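PDB 6HKE: possible TctC subunit of the Tripartite Tricarboxylate Transport(TTT) Family from Rhodopseudomonas palustris, which probably serves as the periplasmic binding protein of a tripartite tricarboxylate transporter, capturing malate for uptake into the cell. Local coordinates for residues A[16-21]-A[72-77]; A[20-25]-A[49-54]; A[107-112]-A[275-280]; A[111-116]-A[233-238]. The protein carries 2 engineered substitutions. All blocks are in the same frame, centred on the assembly; numbering follows the deposited sequence.

Contact 1: residues A[16-21]-A[72-77]; sequences RTVTVV and DGHTLI
His74 O accepts the backbone N-H of Thr19 at an N to O distance of 2.7 Å, the shortest hydrogen bond between residues 16-21 and 72-77, and Val18 CA adds a CA-H...O contact to that oxygen at 3.6 Å. Thr19 O in turn accepts Leu76 N at 2.8 Å, and Leu76 O accepts Val21 N at 2.9 Å. Thr19 thus bonds to the residues flanking Thr75, the pattern of a parallel ladder, and the strand directions differ by 23°. Ahead of the ladder, the Arg16 guanidinium lies flat on the His74 ring, centres 4.0 Å apart and planes at 23°. The first torsion of Arg16 (64°) sets CG between the backbone N and the carbonyl carbon, and the chain runs extended from CG to NE, bringing the guanidinium over the imidazole. At the edge of the guanidinium, NH2 makes a salt bridge to Asp72 OD2, its hydrogen bond long and weak (3.3 Å), while Asp72 OD1 takes His74 N from above the carboxylate plane in an Asx turn. His74 NE2 is bonded to Val15 N, which helps to fix the ring's rotation. With an alanine at His74, the Arg16 guanidinium would probably lose the surface it lies on and Val15 N its ring partner. Val18 CG1 meets Leu76 CD1 at 3.9 Å, and on the other face Ile77 CD1 approaches Val21 CG1 at 4.0 Å. Helix 61-67 covers Val21 and Ile77 through Ala62 and Val66, Leu76 packs on strand 236-244, and strand 49-53 flanks strand 18-22 on its far edge.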
# COMPACT_ATOMS: atom_id res chain seq x y z
N ARG A 16 3.30 17.85 22.07
CA ARG A 16 4.18 18.42 21.03
C ARG A 16 3.83 17.81 19.68
O ARG A 16 2.93 16.95 19.65
CB ARG A 16 5.66 18.14 21.36
CG ARG A 16 6.02 16.66 21.35
CD ARG A 16 7.32 16.37 22.04
NE ARG A 16 7.71 15.02 21.67
CZ ARG A 16 7.54 13.92 22.42
NH1 ARG A 16 7.01 14.00 23.62
NH2 ARG A 16 7.91 12.75 21.93
N THR A 17 4.56 18.20 18.64
CA THR A 17 4.35 17.72 17.25
C THR A 17 4.38 16.19 17.25
O THR A 17 5.29 15.62 17.86
CB THR A 17 5.39 18.34 16.32
OG1 THR A 17 5.18 19.74 16.37
CG2 THR A 17 5.27 17.85 14.89
N VAL A 18 3.38 15.56 16.64
CA VAL A 18 3.36 14.09 16.45
C VAL A 18 4.10 13.78 15.15
O VAL A 18 3.84 14.47 14.14
CB VAL A 18 1.93 13.54 16.44
CG1 VAL A 18 1.91 12.05 16.13
CG2 VAL A 18 1.20 13.84 17.74
N THR A 19 5.03 12.82 15.18
CA THR A 19 5.73 12.30 13.99
C THR A 19 4.98 11.06 13.49
O THR A 19 4.75 10.11 14.27
CB THR A 19 7.21 12.07 14.28
OG1 THR A 19 7.77 13.36 14.55
CG2 THR A 19 7.95 11.41 13.14
N VAL A 20 4.54 11.10 12.23
CA VAL A 20 3.96 9.95 11.50
C VAL A 20 4.99 9.62 10.42
O VAL A 20 5.26 10.46 9.55
CB VAL A 20 2.57 10.25 10.91
CG1 VAL A 20 2.10 9.12 10.01
CG2 VAL A 20 1.55 10.56 12.00
N VAL A 21 5.58 8.45 10.57
CA VAL A 21 6.65 7.94 9.70
C VAL A 21 5.98 7.16 8.57
O VAL A 21 5.11 6.33 8.87
CB VAL A 21 7.64 7.09 10.52
CG1 VAL A 21 8.75 6.57 9.64
CG2 VAL A 21 8.21 7.90 11.66
N ASP A 72 4.82 6.62 23.54
CA ASP A 72 4.13 7.79 24.14
C ASP A 72 3.09 8.33 23.15
O ASP A 72 2.36 9.24 23.52
CB ASP A 72 5.14 8.85 24.60
CG ASP A 72 6.02 9.44 23.51
OD1 ASP A 72 5.81 9.11 22.33
OD2 ASP A 72 6.91 10.25 23.86
N GLY A 73 3.01 7.76 21.95
CA GLY A 73 2.03 8.18 20.94
C GLY A 73 2.55 9.27 20.02
O GLY A 73 1.86 9.56 19.04
N HIS A 74 3.73 9.85 20.29
CA HIS A 74 4.28 10.97 19.48
C HIS A 74 5.04 10.44 18.25
O HIS A 74 5.33 11.26 17.37
CB HIS A 74 5.10 11.90 20.37
CG HIS A 74 4.25 12.69 21.31
ND1 HIS A 74 3.98 12.28 22.60
CD2 HIS A 74 3.57 13.85 21.13
CE1 HIS A 74 3.19 13.17 23.19
NE2 HIS A 74 2.92 14.15 22.30
N THR A 75 5.33 9.13 18.18
CA THR A 75 6.01 8.48 17.03
C THR A 75 5.15 7.32 16.52
O THR A 75 5.04 6.31 17.22
CB THR A 75 7.43 8.02 17.37
OG1 THR A 75 8.15 9.14 17.89
CG2 THR A 75 8.18 7.52 16.16
N LEU A 76 4.57 7.49 15.34
CA LEU A 76 3.63 6.52 14.73
C LEU A 76 4.19 6.06 13.39
O LEU A 76 5.07 6.73 12.84
CB LEU A 76 2.27 7.22 14.58
CG LEU A 76 1.69 7.77 15.88
CD1 LEU A 76 0.38 8.51 15.61
CD2 LEU A 76 1.46 6.64 16.88
N ILE A 77 3.71 4.91 12.90
CA ILE A 77 4.11 4.35 11.58
C ILE A 77 2.83 4.12 10.78
O ILE A 77 1.85 3.60 11.34
CB ILE A 77 4.98 3.07 11.74
CG1 ILE A 77 5.39 2.47 10.39
CG2 ILE A 77 4.32 2.00 12.60
CD1 ILE A 77 6.47 3.23 9.70

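Contact 2: residues A[20-25]-A[49-54]; sequences VVVPFA and IEIENM. With MLT (D-malate), chain D; LMR ((2S)-2-hydroxybutanedioic acid), chain E.
Val20 divides its two methyls between residues of 49-54: CG2 presses on Ile49 CG2 at 3.5 Å, and CG1 lies 4.0 Å from Ile51 CD1, the Val20 and Ile51 side chains running side by side. A chi1 of 172° leaves CG2 beside the backbone N, on the side where Ile49 CG2 stands. The Val20 backbone is held as well, its N donating almost straight to Glu50 O (2.8 Å, 174°). On the opposite face, Met54 lays CB against Val21 CG1 at 3.8 Å, and a bend at chi3 brings CE back to 4.1 Å from the same methyl. Met54 N bonds to Val22 O, which carries the parallel ladder to the end of the strand. Beyond it, Asn53 ND2 donates to Phe24 O at 2.8 Å and also to Asp31 OD1, fixing the loop that bears a pocket residue. The Phe24 ring has Pro23 CB over one face and the ligand over the other, with C2 of D-malate 3.5 Å above its plane and (2S)-malate occupying the same place. A serine at Phe24 would probably leave the malate carbons without their flat apolar wall and open a gap beside Pro23. The two strands belong to a beta-alpha-beta unit whose crossover helix, 29-45, covers Val22, Ile49 and Ile51; helix 61-67 meets Pro23 and Met54 through Ala62 and Arg65, and strand 75-80 continues the sheet beyond strand 18-22.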
# COMPACT_ATOMS: atom_id res chain seq x y z
N VAL A 20 4.54 11.10 12.23
CA VAL A 20 3.96 9.95 11.50
C VAL A 20 4.99 9.62 10.42
O VAL A 20 5.26 10.46 9.55
CB VAL A 20 2.57 10.25 10.91
CG1 VAL A 20 2.10 9.12 10.01
CG2 VAL A 20 1.55 10.56 12.00
N VAL A 21 5.58 8.45 10.57
CA VAL A 21 6.65 7.94 9.70
C VAL A 21 5.98 7.16 8.57
O VAL A 21 5.11 6.33 8.87
CB VAL A 21 7.64 7.09 10.52
CG1 VAL A 21 8.75 6.57 9.64
CG2 VAL A 21 8.21 7.90 11.66
N VAL A 22 6.41 7.43 7.34
CA VAL A 22 6.01 6.75 6.09
C VAL A 22 7.24 6.04 5.53
O VAL A 22 8.30 6.66 5.39
CB VAL A 22 5.41 7.76 5.08
CG1 VAL A 22 5.30 7.17 3.70
CG2 VAL A 22 4.05 8.29 5.55
N PRO A 23 7.16 4.71 5.25
CA PRO A 23 8.32 3.93 4.80
C PRO A 23 8.80 4.22 3.36
O PRO A 23 9.85 3.70 2.97
CB PRO A 23 7.84 2.46 4.81
CG PRO A 23 6.53 2.46 5.55
CD PRO A 23 5.97 3.87 5.45
N PHE A 24 8.01 4.99 2.60
CA PHE A 24 8.20 5.14 1.14
C PHE A 24 8.37 6.60 0.74
O PHE A 24 8.01 7.53 1.48
CB PHE A 24 7.03 4.47 0.44
CG PHE A 24 6.98 3.00 0.74
CD1 PHE A 24 7.91 2.14 0.19
CD2 PHE A 24 6.05 2.49 1.63
CE1 PHE A 24 7.89 0.79 0.50
CE2 PHE A 24 6.03 1.13 1.93
CZ PHE A 24 6.95 0.29 1.37
N ALA A 25 8.91 6.78 -0.45
CA ALA A 25 9.27 8.09 -1.04
C ALA A 25 8.03 8.97 -1.15
O ALA A 25 6.90 8.42 -1.38
CB ALA A 25 9.93 7.88 -2.38
N ILE A 49 0.96 17.64 12.99
CA ILE A 49 1.51 16.30 12.69
C ILE A 49 2.57 16.47 11.61
O ILE A 49 2.31 17.14 10.61
CB ILE A 49 0.40 15.31 12.30
CG1 ILE A 49 -0.53 15.05 13.49
CG2 ILE A 49 1.02 14.03 11.79
CD1 ILE A 49 -1.81 14.34 13.15
N GLU A 50 3.76 15.93 11.89
CA GLU A 50 4.94 15.98 10.99
C GLU A 50 5.01 14.64 10.27
O GLU A 50 4.90 13.61 10.94
CB GLU A 50 6.16 16.27 11.88
CG GLU A 50 7.49 16.35 11.17
CD GLU A 50 8.64 16.19 12.15
OE1 GLU A 50 9.39 17.18 12.36
OE2 GLU A 50 8.77 15.09 12.73
N ILE A 51 5.15 14.64 8.95
CA ILE A 51 5.33 13.39 8.15
C ILE A 51 6.83 13.22 7.90
O ILE A 51 7.43 14.15 7.40
CB ILE A 51 4.54 13.44 6.83
CG1 ILE A 51 3.03 13.44 7.09
CG2 ILE A 51 4.96 12.30 5.92
CD1 ILE A 51 2.42 12.05 7.30
N GLU A 52 7.40 12.09 8.30
CA GLU A 52 8.82 11.74 8.06
C GLU A 52 8.84 10.54 7.10
O GLU A 52 8.19 9.49 7.43
CB GLU A 52 9.50 11.44 9.40
CG GLU A 52 11.02 11.53 9.34
CD GLU A 52 11.73 10.90 10.52
OE1 GLU A 52 12.85 10.38 10.33
OE2 GLU A 52 11.16 10.92 11.63
N ASN A 53 9.44 10.72 5.93
CA ASN A 53 9.60 9.66 4.91
C ASN A 53 10.94 9.00 5.21
O ASN A 53 11.94 9.72 5.24
CB ASN A 53 9.50 10.19 3.48
CG ASN A 53 8.15 10.81 3.17
OD1 ASN A 53 7.93 11.99 3.41
ND2 ASN A 53 7.25 10.01 2.63
N MET A 54 10.91 7.73 5.58
CA MET A 54 12.09 7.00 6.08
C MET A 54 12.27 5.75 5.23
O MET A 54 11.51 4.77 5.42
CB MET A 54 11.94 6.64 7.56
CG MET A 54 13.23 6.09 8.17
SD MET A 54 13.01 5.63 9.90
CE MET A 54 12.66 7.24 10.60
C1 MLT D . 4.28 -0.08 -1.76
O1 MLT D . 4.01 -0.92 -0.86
O2 MLT D . 4.46 -0.46 -2.94
C2 MLT D . 4.42 1.37 -1.37
O3 MLT D . 3.35 1.94 -0.59
C3 MLT D . 4.46 2.27 -2.57
C4 MLT D . 4.65 3.64 -1.98
O4 MLT D . 3.87 4.05 -1.09
O5 MLT D . 5.64 4.28 -2.40
C1 LMR E . 4.22 -0.16 -2.07
O1A LMR E . 4.48 -0.59 -0.94
O1B LMR E . 4.17 -0.86 -3.11
C2 LMR E . 3.94 1.35 -2.20
O2 LMR E . 2.96 1.84 -1.28
C3 LMR E . 5.19 2.21 -2.02
C4 LMR E . 4.73 3.65 -1.88
O4A LMR E . 5.04 4.45 -2.78
O4B LMR E . 4.01 3.95 -0.89

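Contact 3: residues A[107-112]-A[275-280]; sequences LLTEMP and LGALVP
Thr109 OG1 donates to Leu278 O at 2.6 Å, and Leu278 N donates to Glu110 O at 2.8 Å with an N-H...O angle of 172°, so both polar backbone atoms of Leu278 are used by strand 102-118. The hydroxyl reaches the loop because chi1 of Thr109 (-166°) puts OG1 anti to the backbone N. Two motifs meet here. On the strand, Leu108 and Thr109 both face Thr239 in a classic beta bulge; on the other segment, Gly276, with positive phi, is the C-prime residue of the Schellman motif that ends helix 266-274. The chain leaving that helix runs roughly antiparallel to the strand, the end-to-end directions being 153° apart. Away from the bonds the packing is modest. Ala277 CB sits 3.4 Å from Thr109 OG1, and the Met111 side chain, bent at chi3, brings CE to 4.1 Å from the same methyl; Val194 of helix 193-201 touches both Met111 and Ala277. Leu278 lays CB against Glu110 O at 3.5 Å while much of the residue remains exposed. At the other end of the contact Pro280 has the most surface covered. Its CG lies 4.0 Å from Leu107 CG, the two side chains meeting at a slant, and its carbonyl oxygen is bonded to Arg285. The ring's CD comes to 3.1 Å from Leu108 O, the carbonyl that precedes the Thr109 N-H in the bulge.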
# COMPACT_ATOMS: atom_id res chain seq x y z
N LEU A 107 -7.35 1.72 10.80
CA LEU A 107 -7.44 1.59 9.32
C LEU A 107 -7.63 3.00 8.73
O LEU A 107 -8.52 3.71 9.20
CB LEU A 107 -8.62 0.71 8.93
CG LEU A 107 -8.79 0.47 7.44
CD1 LEU A 107 -7.57 -0.21 6.83
CD2 LEU A 107 -10.03 -0.36 7.20
N LEU A 108 -6.78 3.38 7.78
CA LEU A 108 -6.83 4.70 7.10
C LEU A 108 -7.63 4.61 5.81
O LEU A 108 -8.43 5.52 5.53
CB LEU A 108 -5.41 5.13 6.78
CG LEU A 108 -4.51 5.30 8.00
CD1 LEU A 108 -3.16 5.87 7.59
CD2 LEU A 108 -5.21 6.19 9.02
N THR A 109 -7.37 3.56 5.03
CA THR A 109 -8.00 3.31 3.72
C THR A 109 -7.74 1.87 3.28
O THR A 109 -6.93 1.15 3.92
CB THR A 109 -7.50 4.31 2.67
OG1 THR A 109 -8.38 4.20 1.54
CG2 THR A 109 -6.07 4.08 2.23
N GLU A 110 -8.45 1.49 2.23
CA GLU A 110 -8.32 0.20 1.52
C GLU A 110 -8.55 0.54 0.06
O GLU A 110 -9.40 1.41 -0.22
CB GLU A 110 -9.32 -0.83 2.05
CG GLU A 110 -9.09 -2.24 1.54
CD GLU A 110 -9.57 -3.34 2.48
OE1 GLU A 110 -10.44 -3.04 3.35
OE2 GLU A 110 -9.04 -4.49 2.36
N MET A 111 -7.77 -0.06 -0.82
CA MET A 111 -7.89 0.20 -2.27
C MET A 111 -7.38 -1.01 -3.04
O MET A 111 -6.49 -1.74 -2.58
CB MET A 111 -7.07 1.44 -2.61
CG MET A 111 -5.57 1.23 -2.50
SD MET A 111 -4.70 2.78 -2.78
CE MET A 111 -4.83 3.57 -1.18
N PRO A 112 -7.91 -1.24 -4.26
CA PRO A 112 -7.36 -2.27 -5.13
C PRO A 112 -5.99 -1.88 -5.72
O PRO A 112 -5.59 -0.72 -5.72
CB PRO A 112 -8.43 -2.43 -6.21
CG PRO A 112 -9.09 -1.07 -6.26
CD PRO A 112 -9.08 -0.57 -4.83
N LEU A 275 -9.53 9.08 -6.20
CA LEU A 275 -8.30 8.34 -6.59
C LEU A 275 -8.54 6.84 -6.42
O LEU A 275 -7.57 6.09 -6.52
CB LEU A 275 -7.14 8.87 -5.75
CG LEU A 275 -6.75 10.34 -5.98
CD1 LEU A 275 -5.68 10.79 -5.00
CD2 LEU A 275 -6.26 10.56 -7.40
N GLY A 276 -9.79 6.42 -6.15
CA GLY A 276 -10.23 5.01 -6.21
C GLY A 276 -10.05 4.25 -4.90
O GLY A 276 -10.25 3.02 -4.91
N ALA A 277 -9.68 4.94 -3.82
CA ALA A 277 -9.53 4.42 -2.44
C ALA A 277 -10.87 4.48 -1.71
O ALA A 277 -11.67 5.39 -2.00
CB ALA A 277 -8.49 5.24 -1.73
N LEU A 278 -11.11 3.56 -0.77
CA LEU A 278 -12.35 3.57 0.07
C LEU A 278 -12.10 4.37 1.34
O LEU A 278 -11.00 4.30 1.89
CB LEU A 278 -12.76 2.14 0.43
CG LEU A 278 -13.03 1.21 -0.75
CD1 LEU A 278 -13.42 -0.18 -0.25
CD2 LEU A 278 -14.10 1.77 -1.66
N VAL A 279 -13.12 5.07 1.82
CA VAL A 279 -13.17 5.65 3.19
C VAL A 279 -13.59 4.53 4.13
O VAL A 279 -14.68 3.96 3.96
CB VAL A 279 -14.14 6.84 3.26
CG1 VAL A 279 -14.18 7.44 4.67
CG2 VAL A 279 -13.77 7.89 2.23
N PRO A 280 -12.78 4.16 5.14
CA PRO A 280 -13.20 3.13 6.09
C PRO A 280 -14.60 3.48 6.59
O PRO A 280 -14.82 4.61 6.97
CB PRO A 280 -12.12 3.19 7.18
CG PRO A 280 -10.90 3.69 6.44
CD PRO A 280 -11.47 4.72 5.48

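Contact 4: residues A[111-116]-A[233-238]; sequences MPVLLL and FQVGAW
Val113 CG2 touches Val235 CG1 at 3.7 Å and Ala237 CB at 4.1 Å, so a single methyl joins two residues of 233-238. With chi1 at 163°, CG1 is anti to the backbone N of Val113 and CG2 lies beside that N, on the side where Val235 and Ala237 stand. Farther along, Leu115 CB lies 4.4 Å from Phe233 CE2, the methylene approaching the ring obliquely. Helix 150-162 covers this apolar patch, with Val150 and Ser154 on Val113, Ser154 also on Val235, and Leu158 on Leu115. Because Val150 binds malate, Val113 stands one shell behind the ligand pocket. The two segments are antiparallel neighbours in the mixed sheet, but their axes diverge at 125°. The CA atoms of Pro112 and Gly236, a non-hydrogen-bonded pair, are 5.0 Å apart, whereas those of Val113 and Val235 are 6.0 Å apart, so the backbones separate toward Val235, where the contact between Val113 and Val235 is made by their methyls. Strand 102-118 is long and also pairs with 188-192 and 205-210, consistent with the strands that pass between the two lobes of type II periplasmic binding proteins. At the polar edge, Met111 and Ala237 form a hydrogen-bonded pair. Ala237 N donates to Met111 O at 2.8 Å; Met111 N returns a longer bond to Ala237 O (3.0 Å), both bonds being similarly bent at the hydrogen, but this donor stands well above the carbonyl plane (42°).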
# COMPACT_ATOMS: atom_id res chain seq x y z
N MET A 111 -7.77 -0.06 -0.82
CA MET A 111 -7.89 0.20 -2.27
C MET A 111 -7.38 -1.01 -3.04
O MET A 111 -6.49 -1.74 -2.58
CB MET A 111 -7.07 1.44 -2.61
CG MET A 111 -5.57 1.23 -2.50
SD MET A 111 -4.70 2.78 -2.78
CE MET A 111 -4.83 3.57 -1.18
N PRO A 112 -7.91 -1.24 -4.26
CA PRO A 112 -7.36 -2.27 -5.13
C PRO A 112 -5.99 -1.88 -5.72
O PRO A 112 -5.59 -0.72 -5.72
CB PRO A 112 -8.43 -2.43 -6.21
CG PRO A 112 -9.09 -1.07 -6.26
CD PRO A 112 -9.08 -0.57 -4.83
N VAL A 113 -5.31 -2.92 -6.16
CA VAL A 113 -4.03 -2.91 -6.90
C VAL A 113 -4.34 -3.18 -8.37
O VAL A 113 -5.23 -4.04 -8.66
CB VAL A 113 -3.10 -3.98 -6.31
CG1 VAL A 113 -1.96 -4.34 -7.24
CG2 VAL A 113 -2.59 -3.57 -4.95
N LEU A 114 -3.58 -2.52 -9.25
CA LEU A 114 -3.67 -2.59 -10.72
C LEU A 114 -2.35 -3.11 -11.29
O LEU A 114 -1.29 -2.67 -10.81
CB LEU A 114 -3.92 -1.18 -11.25
CG LEU A 114 -5.34 -0.68 -11.07
CD1 LEU A 114 -5.43 0.81 -11.37
CD2 LEU A 114 -6.28 -1.44 -11.99
N LEU A 115 -2.43 -3.95 -12.32
CA LEU A 115 -1.26 -4.32 -13.14
C LEU A 115 -1.10 -3.25 -14.21
O LEU A 115 -2.00 -3.13 -15.02
CB LEU A 115 -1.51 -5.70 -13.75
CG LEU A 115 -0.49 -6.14 -14.77
CD1 LEU A 115 0.92 -6.12 -14.18
CD2 LEU A 115 -0.84 -7.52 -15.30
N LEU A 116 -0.05 -2.43 -14.12
CA LEU A 116 0.23 -1.34 -15.09
C LEU A 116 1.40 -1.76 -15.97
O LEU A 116 2.23 -2.55 -15.52
CB LEU A 116 0.65 -0.06 -14.38
CG LEU A 116 -0.24 0.42 -13.25
CD1 LEU A 116 0.29 1.75 -12.76
CD2 LEU A 116 -1.70 0.53 -13.69
N PHE A 233 -5.68 -13.53 -8.77
CA PHE A 233 -4.99 -12.22 -8.64
C PHE A 233 -5.94 -11.20 -8.02
O PHE A 233 -6.54 -10.43 -8.77
CB PHE A 233 -4.41 -11.81 -10.00
CG PHE A 233 -3.55 -10.57 -9.92
CD1 PHE A 233 -2.48 -10.52 -9.05
CD2 PHE A 233 -3.83 -9.47 -10.70
CE1 PHE A 233 -1.70 -9.38 -8.97
CE2 PHE A 233 -3.04 -8.33 -10.63
CZ PHE A 233 -1.98 -8.29 -9.76
N GLN A 234 -6.12 -11.26 -6.69
CA GLN A 234 -6.93 -10.32 -5.87
C GLN A 234 -6.08 -9.81 -4.71
O GLN A 234 -5.71 -10.60 -3.85
CB GLN A 234 -8.22 -10.93 -5.31
CG GLN A 234 -9.05 -11.66 -6.36
CD GLN A 234 -10.52 -11.32 -6.31
OE1 GLN A 234 -11.09 -11.10 -5.23
NE2 GLN A 234 -11.14 -11.29 -7.48
N VAL A 235 -5.83 -8.51 -4.70
CA VAL A 235 -5.03 -7.83 -3.66
C VAL A 235 -5.83 -6.60 -3.23
O VAL A 235 -6.05 -5.68 -4.07
CB VAL A 235 -3.62 -7.50 -4.19
CG1 VAL A 235 -2.78 -6.81 -3.14
CG2 VAL A 235 -2.89 -8.74 -4.70
N GLY A 236 -6.34 -6.64 -2.01
CA GLY A 236 -6.95 -5.48 -1.34
C GLY A 236 -5.90 -4.86 -0.45
O GLY A 236 -5.53 -5.51 0.56
N ALA A 237 -5.36 -3.71 -0.87
CA ALA A 237 -4.26 -3.03 -0.17
C ALA A 237 -4.85 -2.12 0.91
O ALA A 237 -5.31 -1.03 0.58
CB ALA A 237 -3.42 -2.25 -1.14
N TRP A 238 -4.83 -2.57 2.15
CA TRP A 238 -5.21 -1.74 3.31
C TRP A 238 -3.97 -0.95 3.73
O TRP A 238 -2.82 -1.45 3.55
CB TRP A 238 -5.78 -2.58 4.45
CG TRP A 238 -4.95 -3.78 4.81
CD1 TRP A 238 -5.10 -5.05 4.33
CD2 TRP A 238 -3.87 -3.82 5.75
NE1 TRP A 238 -4.17 -5.88 4.90
CE2 TRP A 238 -3.40 -5.15 5.78
CE3 TRP A 238 -3.24 -2.86 6.55
CZ2 TRP A 238 -2.32 -5.53 6.56
CZ3 TRP A 238 -2.20 -3.25 7.36
CH2 TRP A 238 -1.74 -4.57 7.36

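Contacts 1 and 2 share strand 18-22, which is paired on both edges: Val18 O probably bonds to Glu50 N, and Thr19 OG1 to Glu50 OE2, joining the two. Both are regular parallel ladders, only partly buried, and their charged side chains, such as Arg16 and Glu50, lie at the exposed margin. Contacts 3 and 4 are buried nearer the centre of the chain and use successive parts of strand 102-118. Contact 4 pairs antiparallel strands, while in contact 3 a loop runs roughly antiparallel to the strand; they make two hydrogen bonds each and bury less surface than the two ladders. All four reach one sheet, yet contact 2 alone touches the bound malate directly.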